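Local coordinates for protein aspartate carbamoyltransferase (Leishmania major, PDB 7K46) that probably catalyses the transfer of a carbamoyl group from carbamoyl phosphate to L-aspartate, an early step of de novo pyrimidine synthesis, at residues N5-L10 against I26-Q31; P56-F59 against T65-S68; I152-G157 against M311-F316; L183-A188 against A211-K216; V285-P288 against D293-S296. All blocks are in the same frame, centred on the assembly; numbering follows the deposited sequence. Where two conformers were deposited one is given.

Contact 1: N5-L10 against I26-Q31; sequences NPVASL and IDALIQ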
# COMPACT_ATOMS: atom_id res chain seq x y z
N ASN A 5 24.44 17.23 2.68
CA ASN A 5 25.43 16.78 1.71
C ASN A 5 25.37 15.27 1.58
O ASN A 5 25.59 14.56 2.58
CB ASN A 5 26.83 17.23 2.12
CG ASN A 5 26.97 18.74 2.14
OD1 ASN A 5 26.83 19.41 1.11
ND2 ASN A 5 27.22 19.30 3.32
N PRO A 6 25.06 14.74 0.41
CA PRO A 6 25.01 13.28 0.26
C PRO A 6 26.39 12.66 0.40
O PRO A 6 27.41 13.30 0.17
CB PRO A 6 24.45 13.10 -1.16
CG PRO A 6 24.92 14.31 -1.88
CD PRO A 6 24.89 15.43 -0.88
N VAL A 7 26.41 11.40 0.84
CA VAL A 7 27.66 10.62 0.85
C VAL A 7 27.93 10.21 -0.60
O VAL A 7 27.28 9.31 -1.13
CB VAL A 7 27.58 9.41 1.79
CG1 VAL A 7 28.94 8.68 1.82
CG2 VAL A 7 27.18 9.86 3.20
N ALA A 8 28.89 10.89 -1.23
CA ALA A 8 29.02 10.81 -2.68
C ALA A 8 29.33 9.40 -3.18
O ALA A 8 28.94 9.04 -4.29
CB ALA A 8 30.08 11.80 -3.16
N SER A 9 30.03 8.59 -2.38
CA SER A 9 30.40 7.26 -2.85
C SER A 9 29.19 6.36 -3.08
O SER A 9 29.31 5.36 -3.80
CB SER A 9 31.35 6.59 -1.86
OG SER A 9 30.73 6.44 -0.60
N LEU A 10 28.04 6.68 -2.49
CA LEU A 10 26.84 5.88 -2.70
C LEU A 10 26.04 6.27 -3.93
O LEU A 10 25.07 5.57 -4.26
CB LEU A 10 25.92 5.94 -1.48
CG LEU A 10 26.29 5.05 -0.28
CD1 LEU A 10 27.49 5.61 0.47
CD2 LEU A 10 25.12 4.86 0.66
N ILE A 26 31.17 5.05 6.48
CA ILE A 26 30.32 4.80 7.64
C ILE A 26 30.25 6.04 8.52
O ILE A 26 29.15 6.44 8.95
CB ILE A 26 30.83 3.57 8.41
CG1 ILE A 26 30.70 2.31 7.54
CG2 ILE A 26 30.07 3.41 9.74
CD1 ILE A 26 31.40 1.09 8.12
N ASP A 27 31.40 6.67 8.79
CA ASP A 27 31.42 7.94 9.51
C ASP A 27 30.48 8.95 8.86
O ASP A 27 29.71 9.64 9.53
CB ASP A 27 32.83 8.54 9.56
CG ASP A 27 33.82 7.73 10.38
OD1 ASP A 27 33.40 6.94 11.24
OD2 ASP A 27 35.04 7.92 10.16
N ALA A 28 30.56 9.06 7.53
CA ALA A 28 29.77 10.06 6.82
C ALA A 28 28.29 9.73 6.88
O ALA A 28 27.45 10.62 7.04
CB ALA A 28 30.25 10.17 5.37
N LEU A 29 27.94 8.44 6.76
CA LEU A 29 26.54 8.05 6.86
C LEU A 29 26.00 8.28 8.27
O LEU A 29 24.85 8.68 8.45
CB LEU A 29 26.37 6.58 6.46
CG LEU A 29 26.45 6.23 4.97
CD1 LEU A 29 26.55 4.73 4.75
CD2 LEU A 29 25.24 6.79 4.21
N ILE A 30 26.83 8.01 9.28
CA ILE A 30 26.40 8.28 10.65
C ILE A 30 26.09 9.77 10.83
O ILE A 30 25.04 10.13 11.39
CB ILE A 30 27.47 7.81 11.65
CG1 ILE A 30 27.45 6.28 11.75
CG2 ILE A 30 27.25 8.44 13.02
CD1 ILE A 30 28.61 5.72 12.58
N GLN A 31 26.99 10.64 10.38
CA GLN A 31 26.77 12.08 10.56
C GLN A 31 25.54 12.55 9.79
O GLN A 31 24.77 13.38 10.29
CB GLN A 31 28.01 12.87 10.12
CG GLN A 31 27.96 14.34 10.52
CD GLN A 31 27.87 14.53 12.03
OE1 GLN A 31 28.75 14.09 12.77
NE2 GLN A 31 26.80 15.16 12.49

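Contact 2: P56-F59 against T65-S68; sequences PLFF and TLSS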
# COMPACT_ATOMS: atom_id res chain seq x y z
N PRO A 56 9.43 -1.78 -3.20
CA PRO A 56 9.92 -2.94 -2.46
C PRO A 56 9.38 -4.23 -3.06
O PRO A 56 8.23 -4.31 -3.49
CB PRO A 56 9.35 -2.72 -1.04
CG PRO A 56 8.66 -1.34 -1.09
CD PRO A 56 8.31 -1.12 -2.52
N LEU A 57 10.24 -5.24 -3.08
CA LEU A 57 9.89 -6.57 -3.58
C LEU A 57 10.30 -7.55 -2.49
O LEU A 57 11.48 -7.90 -2.37
CB LEU A 57 10.59 -6.87 -4.91
CG LEU A 57 10.09 -8.09 -5.68
CD1 LEU A 57 8.66 -7.86 -6.21
CD2 LEU A 57 11.05 -8.44 -6.82
N PHE A 58 9.33 -7.96 -1.67
CA PHE A 58 9.61 -8.72 -0.46
C PHE A 58 9.03 -10.12 -0.62
O PHE A 58 7.80 -10.30 -0.65
CB PHE A 58 9.05 -8.02 0.78
CG PHE A 58 9.98 -7.01 1.39
CD1 PHE A 58 10.55 -6.00 0.61
CD2 PHE A 58 10.28 -7.04 2.75
CE1 PHE A 58 11.41 -5.06 1.17
CE2 PHE A 58 11.15 -6.11 3.31
CZ PHE A 58 11.71 -5.11 2.53
N PHE A 59 9.91 -11.11 -0.77
CA PHE A 59 9.50 -12.50 -0.91
C PHE A 59 9.31 -13.18 0.43
O PHE A 59 8.75 -14.28 0.48
CB PHE A 59 10.52 -13.27 -1.75
CG PHE A 59 10.50 -12.91 -3.21
CD1 PHE A 59 11.18 -11.78 -3.66
CD2 PHE A 59 9.81 -13.69 -4.12
CE1 PHE A 59 11.16 -11.44 -5.00
CE2 PHE A 59 9.80 -13.35 -5.47
CZ PHE A 59 10.48 -12.22 -5.90
N THR A 65 11.38 -4.19 8.75
CA THR A 65 12.34 -3.64 7.80
C THR A 65 11.64 -2.94 6.63
O THR A 65 12.06 -1.86 6.19
CB THR A 65 13.28 -4.74 7.31
OG1 THR A 65 14.06 -5.22 8.42
CG2 THR A 65 14.23 -4.22 6.25
N LEU A 66 10.56 -3.54 6.12
CA LEU A 66 9.84 -2.95 5.00
C LEU A 66 9.31 -1.56 5.36
O LEU A 66 9.52 -0.59 4.62
CB LEU A 66 8.69 -3.87 4.58
CG LEU A 66 7.72 -3.35 3.51
CD1 LEU A 66 8.47 -3.04 2.24
CD2 LEU A 66 6.61 -4.38 3.26
N SER A 67 8.61 -1.44 6.49
CA SER A 67 7.99 -0.15 6.81
C SER A 67 9.05 0.93 7.02
O SER A 67 8.83 2.09 6.68
CB SER A 67 7.08 -0.29 8.03
OG SER A 67 7.81 -0.72 9.17
N SER A 68 10.22 0.55 7.55
CA SER A 68 11.30 1.51 7.74
C SER A 68 11.79 2.07 6.41
O SER A 68 11.97 3.29 6.26
CB SER A 68 12.45 0.85 8.51
OG SER A 68 13.43 1.80 8.89

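Contact 3: I152-G157 against M311-F316; sequences IHAELG and MRYGLF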
# COMPACT_ATOMS: atom_id res chain seq x y z
N ILE A 152 24.95 2.36 18.42
CA ILE A 152 26.05 2.38 19.38
C ILE A 152 26.67 3.77 19.42
O ILE A 152 26.83 4.37 20.49
CB ILE A 152 27.10 1.31 19.03
CG1 ILE A 152 26.49 -0.09 19.11
CG2 ILE A 152 28.30 1.42 19.96
CD1 ILE A 152 27.37 -1.17 18.54
N HIS A 153 26.99 4.32 18.25
CA HIS A 153 27.66 5.62 18.20
C HIS A 153 26.80 6.72 18.82
O HIS A 153 27.30 7.56 19.58
CB HIS A 153 28.00 5.99 16.76
CG HIS A 153 28.68 7.32 16.64
ND1 HIS A 153 30.05 7.45 16.64
CD2 HIS A 153 28.18 8.57 16.56
CE1 HIS A 153 30.37 8.73 16.55
NE2 HIS A 153 29.25 9.43 16.50
N ALA A 154 25.51 6.73 18.50
CA ALA A 154 24.63 7.78 19.01
C ALA A 154 24.38 7.63 20.50
O ALA A 154 24.29 8.63 21.23
CB ALA A 154 23.31 7.75 18.24
N GLU A 155 24.27 6.39 20.99
CA GLU A 155 23.96 6.15 22.39
C GLU A 155 25.17 6.36 23.29
O GLU A 155 25.05 6.93 24.38
CB GLU A 155 23.40 4.74 22.58
CG GLU A 155 22.01 4.50 21.96
CD GLU A 155 20.88 5.15 22.77
OE1 GLU A 155 20.86 5.00 24.01
OE2 GLU A 155 20.02 5.80 22.16
N LEU A 156 26.35 5.89 22.86
CA LEU A 156 27.54 5.95 23.72
C LEU A 156 28.53 7.05 23.34
O LEU A 156 29.39 7.38 24.16
CB LEU A 156 28.27 4.61 23.69
CG LEU A 156 27.46 3.39 24.13
CD1 LEU A 156 28.28 2.11 23.99
CD2 LEU A 156 26.92 3.57 25.56
N GLY A 157 28.44 7.60 22.13
CA GLY A 157 29.35 8.63 21.68
C GLY A 157 30.47 8.13 20.79
O GLY A 157 31.12 8.94 20.13
N MET A 311 15.43 1.12 16.44
CA MET A 311 14.59 1.14 15.24
C MET A 311 14.48 2.53 14.65
O MET A 311 14.39 2.67 13.42
CB MET A 311 13.19 0.59 15.55
CG MET A 311 13.17 -0.92 15.75
SD MET A 311 11.51 -1.54 16.01
CE MET A 311 11.24 -1.12 17.73
N ARG A 312 14.47 3.56 15.49
CA ARG A 312 14.40 4.93 14.98
C ARG A 312 15.74 5.33 14.35
O ARG A 312 15.76 6.02 13.32
CB ARG A 312 13.99 5.89 16.09
CG ARG A 312 13.79 7.33 15.62
CD ARG A 312 12.76 8.05 16.48
NE ARG A 312 12.52 9.43 16.08
CZ ARG A 312 11.55 9.81 15.26
NH1 ARG A 312 10.80 8.92 14.62
NH2 ARG A 312 11.34 11.11 15.06
N TYR A 313 16.85 4.90 14.93
CA TYR A 313 18.12 5.04 14.22
C TYR A 313 18.07 4.34 12.87
O TYR A 313 18.65 4.83 11.90
CB TYR A 313 19.28 4.53 15.07
CG TYR A 313 19.53 5.37 16.30
CD1 TYR A 313 19.86 6.71 16.18
CD2 TYR A 313 19.43 4.82 17.57
CE1 TYR A 313 20.09 7.50 17.31
CE2 TYR A 313 19.66 5.59 18.71
CZ TYR A 313 19.98 6.93 18.57
OH TYR A 313 20.21 7.69 19.70
N GLY A 314 17.36 3.21 12.78
CA GLY A 314 17.20 2.55 11.49
C GLY A 314 16.50 3.43 10.46
O GLY A 314 16.89 3.47 9.29
N LEU A 315 15.46 4.15 10.89
CA LEU A 315 14.79 5.09 9.99
C LEU A 315 15.79 6.11 9.43
O LEU A 315 15.85 6.34 8.22
CB LEU A 315 13.65 5.80 10.72
CG LEU A 315 13.03 7.00 9.97
CD1 LEU A 315 12.24 6.54 8.74
CD2 LEU A 315 12.14 7.82 10.91
N PHE A 316 16.58 6.73 10.30
CA PHE A 316 17.44 7.81 9.81
C PHE A 316 18.65 7.30 9.04
O PHE A 316 19.10 7.96 8.08
CB PHE A 316 17.82 8.70 10.99
CG PHE A 316 16.65 9.47 11.53
CD1 PHE A 316 15.97 10.37 10.73
CD2 PHE A 316 16.19 9.26 12.82
CE1 PHE A 316 14.87 11.07 11.20
CE2 PHE A 316 15.09 9.94 13.30
CZ PHE A 316 14.43 10.85 12.48

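Contact 4: L183-A188 against A211-K216; sequences LAHNFA and ATDVVK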
# COMPACT_ATOMS: atom_id res chain seq x y z
N LEU A 183 32.39 -4.88 12.33
CA LEU A 183 32.91 -4.16 13.49
C LEU A 183 34.43 -4.34 13.60
O LEU A 183 35.16 -3.36 13.80
CB LEU A 183 32.22 -4.65 14.77
CG LEU A 183 30.75 -4.26 14.98
CD1 LEU A 183 30.14 -4.91 16.22
CD2 LEU A 183 30.63 -2.74 15.07
N ALA A 184 34.91 -5.58 13.45
CA ALA A 184 36.33 -5.85 13.60
C ALA A 184 37.15 -5.22 12.48
O ALA A 184 38.31 -4.87 12.68
CB ALA A 184 36.58 -7.36 13.63
N HIS A 185 36.56 -5.09 11.29
CA HIS A 185 37.30 -4.51 10.17
C HIS A 185 37.43 -3.00 10.29
O HIS A 185 38.44 -2.44 9.84
CB HIS A 185 36.62 -4.84 8.84
CG HIS A 185 37.44 -4.49 7.65
ND1 HIS A 185 38.66 -5.07 7.39
CD2 HIS A 185 37.23 -3.59 6.65
CE1 HIS A 185 39.17 -4.56 6.28
NE2 HIS A 185 38.32 -3.66 5.81
N ASN A 186 36.45 -2.33 10.89
CA ASN A 186 36.35 -0.88 10.78
C ASN A 186 36.56 -0.12 12.08
O ASN A 186 36.71 1.10 12.03
CB ASN A 186 34.98 -0.49 10.21
CG ASN A 186 34.84 -0.87 8.75
OD1 ASN A 186 35.51 -0.31 7.88
ND2 ASN A 186 33.94 -1.82 8.46
N PHE A 187 36.57 -0.79 13.24
CA PHE A 187 36.58 -0.08 14.50
C PHE A 187 37.60 -0.68 15.46
O PHE A 187 37.84 -1.90 15.47
CB PHE A 187 35.19 -0.09 15.15
CG PHE A 187 34.16 0.65 14.34
CD1 PHE A 187 33.96 2.01 14.53
CD2 PHE A 187 33.40 -0.01 13.39
CE1 PHE A 187 33.01 2.70 13.78
CE2 PHE A 187 32.45 0.67 12.64
CZ PHE A 187 32.26 2.03 12.84
N ALA A 188 38.19 0.19 16.27
CA ALA A 188 39.19 -0.20 17.27
C ALA A 188 38.49 -0.72 18.53
O ALA A 188 38.52 -0.11 19.60
CB ALA A 188 40.10 0.97 17.58
N ALA A 211 40.58 -12.73 11.70
CA ALA A 211 41.85 -12.87 12.42
C ALA A 211 42.85 -11.77 12.03
O ALA A 211 43.51 -11.19 12.90
CB ALA A 211 42.45 -14.26 12.17
N THR A 212 42.99 -11.48 10.73
CA THR A 212 43.89 -10.41 10.30
C THR A 212 43.55 -9.10 11.00
O THR A 212 44.44 -8.41 11.52
CB THR A 212 43.81 -10.23 8.78
OG1 THR A 212 44.41 -11.37 8.12
CG2 THR A 212 44.56 -8.97 8.35
N ASP A 213 42.26 -8.75 11.05
CA ASP A 213 41.84 -7.49 11.66
C ASP A 213 42.04 -7.50 13.17
O ASP A 213 42.50 -6.51 13.75
CB ASP A 213 40.38 -7.21 11.32
CG ASP A 213 40.18 -6.88 9.85
OD1 ASP A 213 41.08 -6.25 9.26
OD2 ASP A 213 39.13 -7.26 9.28
N VAL A 214 41.66 -8.60 13.83
CA VAL A 214 41.74 -8.69 15.28
C VAL A 214 43.18 -8.58 15.76
O VAL A 214 43.47 -8.03 16.83
CB VAL A 214 41.06 -10.00 15.74
CG1 VAL A 214 41.54 -10.43 17.09
CG2 VAL A 214 39.53 -9.83 15.74
N VAL A 215 44.13 -9.10 14.97
CA VAL A 215 45.53 -9.06 15.40
C VAL A 215 46.17 -7.71 15.07
O VAL A 215 47.01 -7.21 15.83
CB VAL A 215 46.31 -10.24 14.78
CG1 VAL A 215 47.81 -10.03 14.95
CG2 VAL A 215 45.91 -11.54 15.46
N LYS A 216 45.80 -7.09 13.94
CA LYS A 216 46.30 -5.75 13.66
C LYS A 216 45.79 -4.74 14.69
O LYS A 216 46.53 -3.86 15.13
CB LYS A 216 45.90 -5.32 12.24
O HOH W 1 41.25 -3.69 9.91

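Contact 5: V285-P288 against D293-S296; sequences VMHP and DELS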
# COMPACT_ATOMS: atom_id res chain seq x y z
N VAL A 285 21.68 -1.97 26.02
CA VAL A 285 21.19 -3.26 25.58
C VAL A 285 20.55 -3.06 24.21
O VAL A 285 19.72 -2.15 24.04
CB VAL A 285 20.18 -3.85 26.58
CG1 VAL A 285 19.54 -5.11 26.03
CG2 VAL A 285 20.85 -4.11 27.94
N MET A 286 20.92 -3.89 23.25
CA MET A 286 20.39 -3.81 21.91
C MET A 286 19.88 -5.18 21.48
O MET A 286 20.24 -6.21 22.05
CB MET A 286 21.46 -3.29 20.92
CG MET A 286 21.93 -1.86 21.23
SD MET A 286 23.38 -1.37 20.26
CE MET A 286 22.81 -1.61 18.57
N HIS A 287 19.05 -5.18 20.44
CA HIS A 287 18.43 -6.39 19.92
C HIS A 287 17.83 -6.01 18.58
O HIS A 287 17.09 -5.02 18.50
CB HIS A 287 17.35 -6.89 20.89
CG HIS A 287 16.83 -8.26 20.58
ND1 HIS A 287 16.43 -8.65 19.32
CD2 HIS A 287 16.62 -9.33 21.39
CE1 HIS A 287 15.99 -9.90 19.36
NE2 HIS A 287 16.10 -10.34 20.60
N PRO A 288 18.15 -6.73 17.50
CA PRO A 288 17.62 -6.33 16.18
C PRO A 288 16.11 -6.48 16.07
O PRO A 288 15.50 -5.80 15.22
CB PRO A 288 18.35 -7.27 15.21
CG PRO A 288 18.71 -8.49 16.06
CD PRO A 288 19.02 -7.91 17.42
N ASP A 293 11.43 -14.21 24.76
CA ASP A 293 11.60 -14.07 26.20
C ASP A 293 13.04 -13.78 26.60
O ASP A 293 13.31 -13.62 27.80
CB ASP A 293 11.11 -15.33 26.91
CG ASP A 293 11.53 -16.62 26.19
OD1 ASP A 293 12.39 -16.58 25.28
OD2 ASP A 293 10.97 -17.69 26.54
N GLU A 294 13.98 -13.73 25.64
CA GLU A 294 15.40 -13.58 25.96
C GLU A 294 15.74 -12.17 26.43
O GLU A 294 16.88 -11.93 26.86
CB GLU A 294 16.25 -13.95 24.74
CG GLU A 294 16.15 -12.97 23.56
CD GLU A 294 14.94 -13.21 22.67
OE1 GLU A 294 14.03 -13.99 23.05
OE2 GLU A 294 14.89 -12.61 21.57
N LEU A 295 14.78 -11.26 26.34
CA LEU A 295 14.95 -9.88 26.78
C LEU A 295 13.69 -9.51 27.55
O LEU A 295 12.63 -9.33 26.94
CB LEU A 295 15.17 -8.97 25.57
CG LEU A 295 15.39 -7.47 25.68
CD1 LEU A 295 16.54 -7.18 26.59
CD2 LEU A 295 15.68 -6.95 24.27
N SER A 296 13.78 -9.44 28.87
CA SER A 296 12.58 -9.25 29.68
C SER A 296 11.98 -7.87 29.50
O SER A 296 12.68 -6.87 29.29
CB SER A 296 12.89 -9.48 31.16
OG SER A 296 11.74 -9.21 31.95

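Contact 1: N5-L10 against I26-Q31
Val7 and Leu10 pack against Ala28 and Leu29 in a small, buried, purely apolar contact that lays the N-terminal arm of the chain along helix 23-41, about 16 Å from the centre of the chain to the centre of the contact. The middle of it is one methyl group, Val7 CG2, which is shared by two neighbours on the helix: it lies 3.8 Å from Ala28 CB, and Val7 CG2 to Leu29 CD2 is also 3.8 Å. With Val7 CG1 opposite the main-chain N (chi1 -177°), CG2 stands beside that N and enters the notch between Ala28 and Leu29, while Val7 CG1 stays more loosely beside Ala28 CB at 4.1 Å. The Val7 and Leu29 side chains cross at about a right angle. Leu10 comes in differently, tip to tip with Leu29, its CD2 stopping 4.0 Å from Leu29 CD2. Leu29 CD2 therefore touches both arm residues, Val7 and Leu10. A short 3-10 turn makes this possible: Leu10 N donates to Val7 O at 3.1 Å, and the turn brings both side chains round to the helix. Helix 309-326 completes the pocket, with Ile321 and Ser324 beside Leu10 and Met317 beside Leu29; Ser324 OG also hydrogen-bonds Val7 N. Ser9 OG hydrogen-bonds Asp25 OD1. The arrangement belongs to the carbamoyl-phosphate domain of the transcarbamoylase fold, in which the first long helix lies next to the C-terminal helix and an N-terminal arm runs over both.

Contact 2: P56-F59 against T65-S68
Leu66 carries CG opposite its main-chain N (chi1 174°) and then turns at chi2 (59°), which delivers CD1 into the angle between Pro56 and Phe58; Phe58, with chi1 at -87°, offers that methyl the face of its ring. Leu66 CD1 sits 3.8 Å from the centroid of the Phe58 ring and 16° off the ring normal, a CH-pi contact over the face, displaced slightly toward the rim. Leu66 CB approaches another part of the ring, 3.6 Å from Phe58 CE2. The same leucine methyl is pressed hard against the proline: Pro56 CB to Leu66 CD1 is 3.4 Å, tighter than usual for two carbons, and Pro56 CG follows at 3.7 Å from Leu66 CD1. The contact closes the first half of a beta-alpha-beta unit, strand 53-58 into helix 63-74, within the parallel sheet of the carbamoyl-phosphate domain. The run Ser62 to Thr65, at the start of that helix, reads Ser-Ser-Arg-Thr, which matches the Ser-Thr-Arg-Thr phosphate-binding motif of this family and so probably serves carbamoyl phosphate here. Beyond Leu66, the Phe58 ring is also touched by Val111 and Arg113 of the neighbouring strand, while Ser67 packs on Tyr106 of the second subunit.

Contact 3: I152-G157 against M311-F316
Glu155 OE2 has two partners: Tyr313 OH donates a hydrogen bond to it at 3.1 Å, and Arg309 NE, one turn earlier on the helix of the tyrosine, forms a salt bridge with the same oxygen. The tyrosine reaches the anti side of the carboxylate, 27° out of its plane, while the oxygen itself lies at the edge of the Tyr313 ring, near the ring plane. Carboxylate and ring are turned 71° against each other. Glu155 gets there by folding over: its chain bends at chi2 (-75°), and this curls the acid toward the tyrosine although its CB leaves the helix to one side. Glu155 OE2 also lies 3.5 Å from Tyr313 CE2. The arginine charge would probably help keep Glu155 ionised. Helices 142-156 and 309-326 are the pair that in transcarbamoylases links the carbamoyl-phosphate domain to the aspartate domain, and Tyr313 spans the gap between them near the end of the first. At the other corner of the ring, Ala154 CB is set obliquely, 3.4 Å from Tyr313 CE1 and 3.4 Å from Tyr313 OH, so the methyl and the carboxylate pin the phenol end between successive residues of one helix. Leu150 and Thr151 of that helix, and Lys37 of helix 23-41, pack round the tyrosine further along. On the same segment, Arg312 points to the trimer interface, where NH1 hydrogen-bonds Ser105 O of the second subunit and NE pairs with Glu41 in its own chain.

Contact 4: L183-A188 against A211-K216
His185 and Asp213 join two neighbouring helices of the aspartate-binding domain, 174-186 and 204-217, which follow successive strands of a Rossmann-like parallel sheet and lie beside each other. The first shell is a histidine-carboxylate hydrogen bond: His185 ND1 donates to Asp213 OD2 at 2.9 Å with an N-H...O angle of 154°. The oxygen is almost in the imidazole plane, but the nitrogen meets the syn side of the carboxylate 34° out of its plane. The two flat groups are thus tilted rather than coplanar, and a second, weak bond runs from His185 ND1 to Asp213 OD1 at 3.3 Å. His185 CG lies opposite its main-chain N (chi1 -170°), which places the ring beside the acid, and the turn about chi2 presents ND1 to it. Such a pairing would probably favour a proton on ND1 and an ionised Asp213. Next out, the backbone of the first helix meets the aspartate: Ala184 O is 3.4 Å from Asp213 CB. Ala184 CB makes a looser apolar contact, 4.4 Å from Val214 CG2 in the conformer described; the closest CA atoms are those of His185 and Asp213, 5.6 Å apart. Arg217, from the end of the second helix, holds His185 O through NH2, while Phe187, just after the first helix, turns inward onto Ile26 and Ile149. The polar bridge is completed by a water that donates to both partners: it lies 3.1 Å from His185 O and 2.6 Å from Asp213 OD1.

Contact 5: V285-P288 against D293-S296
His287 NE2 meets Glu294 OE2 at 2.7 Å in the tight, directional half of this contact. The N-H...O angle is 161°, and the oxygen lies close to the imidazole plane, taken on the anti side of the carboxylate. Glu294 has CG between its main-chain N and carbonyl carbon (chi1 69°) and then bends at chi2, which brings the acid to the NE2 edge of the ring, the two side chains crossing at about a right angle. Both groups have a second bond: His287 ND1 bonds Leu289 N, and Glu294 OE1 bonds Val292 N. The apolar half is close as well, with Val285 CG1 3.7 Å from Leu295 CD1 and His287 CB 3.8 Å from Leu295 CD2 as the side chains slide past one another. These two distances are less certain, because Leu295 was modelled in two conformers. Toward solvent the structure slackens: Asp293 is exposed, also has two conformers, and its OD2 has a long, weak ion pair with Lys266 NZ. His287 heads the His-Pro-Leu-Pro sequence that follows the edge strand 284-286. This placement is consistent with the His-Pro-Leu-Pro loop that borders the active site in aspartate and ornithine carbamoyltransferases.

Overall arrangement
Along the chain come contact 1, contact 2 and then contact 3, whose loop from helix 142-156 to helix 309-326 encloses contacts 4 and 5. Contacts 1 and 2, centres 23 Å apart, lie in the carbamoyl-phosphate domain; contacts 4 and 5, centres 26 Å apart, lie around the five-stranded parallel sheet of the aspartate domain, contact 4 between helices that follow two of its strands and contact 5 just after the outermost strand 284-286. Contact 3 sits between them and touches contact 1 through Ile30 and His153, contact 2 through Ser68 and Leu315, and contact 5 through Ile152 and Met286. Contact 4 reaches contact 1 through Phe187 and Ile26. The two linking helices thus connect both domains, between which the active site of this family lies.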